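PDB 2HTD: predicted flavin-nucleotide-binding protein from COG3576 family structurally related to pyridoxine 5'-phosphate oxidase, which probably binds a flavin nucleotide and may act as an oxidoreductase related to pyridoxamine 5'-phosphate oxidase, though its substrate is not established. Local coordinates for residues B[28-31]-B[32-36]. Residues are numbered along the deposited sequence; the frame is centred on the assembly and turned at random.
Sequences LTEE and QVNLF
Leu28 sits just ahead of the helix and packs its side chain back against the first turns: Leu28 CB meets Val33 CG2 at 3.8 Å, while Leu28 CD1 lies 3.9 Å from CD2 of the Phe36 ring, the two side chains crossing at about a right angle. Thr29 is the N-cap. With chi1 at 60°, Thr29 OG1 sits between its own N and carbonyl carbon, turned to accept from Gln32 N at 3.2 Å. Gln32 answers in kind: its extended side chain swings back so that Gln32 OE1 takes the N-H of Thr29 N at 3.0 Å, a nearly straight bond (169°) whose donor stands above the amide carbonyl plane. Together they form a capping box, each side chain gripping the other's backbone N-H. An alanine in place of Gln32 would probably leave Thr29 N without its side-chain acceptor and undo one half of the box. The Thr29 carbonyl opens the helical pattern, Thr29 O accepting from Val33 N at 2.8 Å. Glu30 O does the same for Asn34 N, and outside the helix a water donates both to Glu30 OE2 and to Asn34 OD1, linking side chains whose carboxylate and amide planes stand 78° apart. Glu31 O accepts from Leu35 N, and the Glu31 side chain, bent at chi2, runs alongside Leu35, with Glu31 OE2 3.6 Å from Leu35 CD1. The two glutamates lie on the exposed side, whereas Leu28, Gln32, Leu35 and Phe36 pack helix 30-38 against the antiparallel sheet: Val101 of strand 99-110 touches the last three, Phe36 also reaches Leu90 and Ala92 of strand 88-94, and Leu28 meets Ile135 and Val138 of strand 129-139.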
ATOM      1  N   LEU B  28       4.973  -3.916  18.115  1.00 12.09           N
ATOM      2  CA  LEU B  28       3.914  -4.860  17.704  1.00 10.67           C
ATOM      3  C   LEU B  28       3.505  -5.785  18.817  1.00 10.76           C
ATOM      4  O   LEU B  28       4.305  -6.149  19.664  1.00 11.45           O
ATOM      5  CB  LEU B  28       4.362  -5.706  16.512  1.00 10.98           C
ATOM      6  CG  LEU B  28       4.742  -4.922  15.271  1.00 14.10           C
ATOM      7  CD1 LEU B  28       5.434  -5.802  14.224  1.00 11.90           C
ATOM      8  CD2 LEU B  28       3.512  -4.180  14.672  1.00 15.13           C
ATOM      9  N   THR B  29       2.213  -6.076  18.914  1.00 11.93           N
ATOM     10  CA  THR B  29       1.753  -7.162  19.795  1.00 10.88           C
ATOM     11  C   THR B  29       2.042  -8.488  19.089  1.00  8.51           C
ATOM     12  O   THR B  29       2.335  -8.506  17.867  1.00  9.75           O
ATOM     13  CB  THR B  29       0.246  -7.078  20.032  1.00 10.54           C
ATOM     14  OG1 THR B  29      -0.434  -7.196  18.774  1.00  8.72           O
ATOM     15  CG2 THR B  29      -0.113  -5.728  20.706  1.00 13.37           C
ATOM     16  N   GLU B  30       1.868  -9.587  19.816  1.00 11.81           N
ATOM     17  CA  GLU B  30       2.082 -10.899  19.201  1.00  8.76           C
ATOM     18  C   GLU B  30       1.119 -11.128  18.053  1.00 11.52           C
ATOM     19  O   GLU B  30       1.519 -11.645  17.021  1.00 12.88           O
ATOM     20  CB  GLU B  30       1.973 -12.027  20.220  1.00 12.17           C
ATOM     21  CG  GLU B  30       2.312 -13.427  19.600  1.00 20.80           C
ATOM     22  CD  GLU B  30       3.784 -13.604  19.128  1.00 34.75           C
ATOM     23  OE1 GLU B  30       4.607 -12.661  19.240  1.00 35.14           O
ATOM     24  OE2 GLU B  30       4.125 -14.711  18.640  1.00 35.64           O
ATOM     25  N   GLU B  31      -0.137 -10.700  18.188  1.00  7.37           N
ATOM     26  CA  GLU B  31      -1.094 -10.893  17.106  1.00 11.91           C
ATOM     27  C   GLU B  31      -0.625 -10.143  15.902  1.00  9.42           C
ATOM     28  O   GLU B  31      -0.813 -10.569  14.720  1.00 11.45           O
ATOM     29  CB  GLU B  31      -2.491 -10.405  17.537  1.00  9.65           C
ATOM     30  CG  GLU B  31      -3.575 -10.422  16.470  1.00 14.33           C
ATOM     31  CD  GLU B  31      -3.926  -9.060  15.892  1.00 21.15           C
ATOM     32  OE1 GLU B  31      -3.459  -8.023  16.407  1.00 24.11           O
ATOM     33  OE2 GLU B  31      -4.743  -9.003  14.935  1.00 27.37           O
ATOM     34  N   GLN B  32      -0.058  -8.949  16.107  1.00  8.58           N
ATOM     35  CA  GLN B  32       0.399  -8.145  14.948  1.00  8.98           C
ATOM     36  C   GLN B  32       1.674  -8.704  14.292  1.00 10.82           C
ATOM     37  O   GLN B  32       1.828  -8.689  13.071  1.00 10.90           O
ATOM     38  CB  GLN B  32       0.627  -6.698  15.392  1.00  9.60           C
ATOM     39  CG  GLN B  32      -0.700  -6.006  15.696  1.00 10.21           C
ATOM     40  CD  GLN B  32      -0.572  -4.754  16.485  1.00 11.24           C
ATOM     41  OE1 GLN B  32       0.483  -4.456  17.054  1.00 11.22           O
ATOM     42  NE2 GLN B  32      -1.684  -4.016  16.576  1.00 16.32           N
ATOM     43  N   VAL B  33       2.573  -9.192  15.140  1.00 11.20           N
ATOM     44  CA  VAL B  33       3.726  -9.921  14.642  1.00 10.53           C
ATOM     45  C   VAL B  33       3.284 -11.081  13.758  1.00  9.80           C
ATOM     46  O   VAL B  33       3.799 -11.294  12.655  1.00  9.86           O
ATOM     47  CB  VAL B  33       4.572 -10.463  15.817  1.00  9.46           C
ATOM     48  CG1 VAL B  33       5.559 -11.522  15.281  1.00 11.36           C
ATOM     49  CG2 VAL B  33       5.317  -9.341  16.556  1.00 10.66           C
ATOM     50  N   ASN B  34       2.299 -11.838  14.204  1.00  9.52           N
ATOM     51  CA  ASN B  34       1.821 -12.955  13.374  1.00  9.80           C
ATOM     52  C   ASN B  34       1.111 -12.524  12.120  1.00  9.69           C
ATOM     53  O   ASN B  34       1.223 -13.185  11.089  1.00 12.55           O
ATOM     54  CB  ASN B  34       0.964 -13.877  14.210  1.00 10.42           C
ATOM     55  CG  ASN B  34       1.797 -14.692  15.161  1.00 15.76           C
ATOM     56  OD1 ASN B  34       2.956 -15.006  14.865  1.00 15.45           O
ATOM     57  ND2 ASN B  34       1.217 -15.064  16.301  1.00  9.54           N
ATOM     58  N   LEU B  35       0.445 -11.376  12.139  1.00 10.18           N
ATOM     59  CA  LEU B  35      -0.049 -10.836  10.862  1.00  8.69           C
ATOM     60  C   LEU B  35       1.051 -10.617   9.813  1.00  9.66           C
ATOM     61  O   LEU B  35       0.886 -10.995   8.653  1.00 11.31           O
ATOM     62  CB  LEU B  35      -0.814  -9.521  11.052  1.00 11.35           C
ATOM     63  CG  LEU B  35      -2.272  -9.645  11.506  1.00 14.80           C
ATOM     64  CD1 LEU B  35      -2.817  -8.297  11.993  1.00 14.02           C
ATOM     65  CD2 LEU B  35      -3.144 -10.156  10.361  1.00 15.73           C
ATOM     66  N   PHE B  36       2.149  -9.981  10.256  1.00 12.71           N
ATOM     67  CA  PHE B  36       3.297  -9.744   9.408  1.00 12.09           C
ATOM     68  C   PHE B  36       3.967 -11.015   8.953  1.00 11.35           C
ATOM     69  O   PHE B  36       4.368 -11.106   7.800  1.00 13.69           O
ATOM     70  CB  PHE B  36       4.343  -8.797  10.033  1.00 12.39           C
ATOM     71  CG  PHE B  36       3.997  -7.346   9.896  1.00 10.63           C
ATOM     72  CD1 PHE B  36       4.097  -6.695   8.680  1.00 14.18           C
ATOM     73  CD2 PHE B  36       3.514  -6.653  10.988  1.00 12.76           C
ATOM     74  CE1 PHE B  36       3.744  -5.358   8.571  1.00 13.88           C
ATOM     75  CE2 PHE B  36       3.160  -5.326  10.874  1.00 12.51           C
ATOM     76  CZ  PHE B  36       3.283  -4.677   9.664  1.00 12.43           C
TER
HETATM   77  O   HOH W   1       5.297 -15.044  16.415  1.00 40.93           O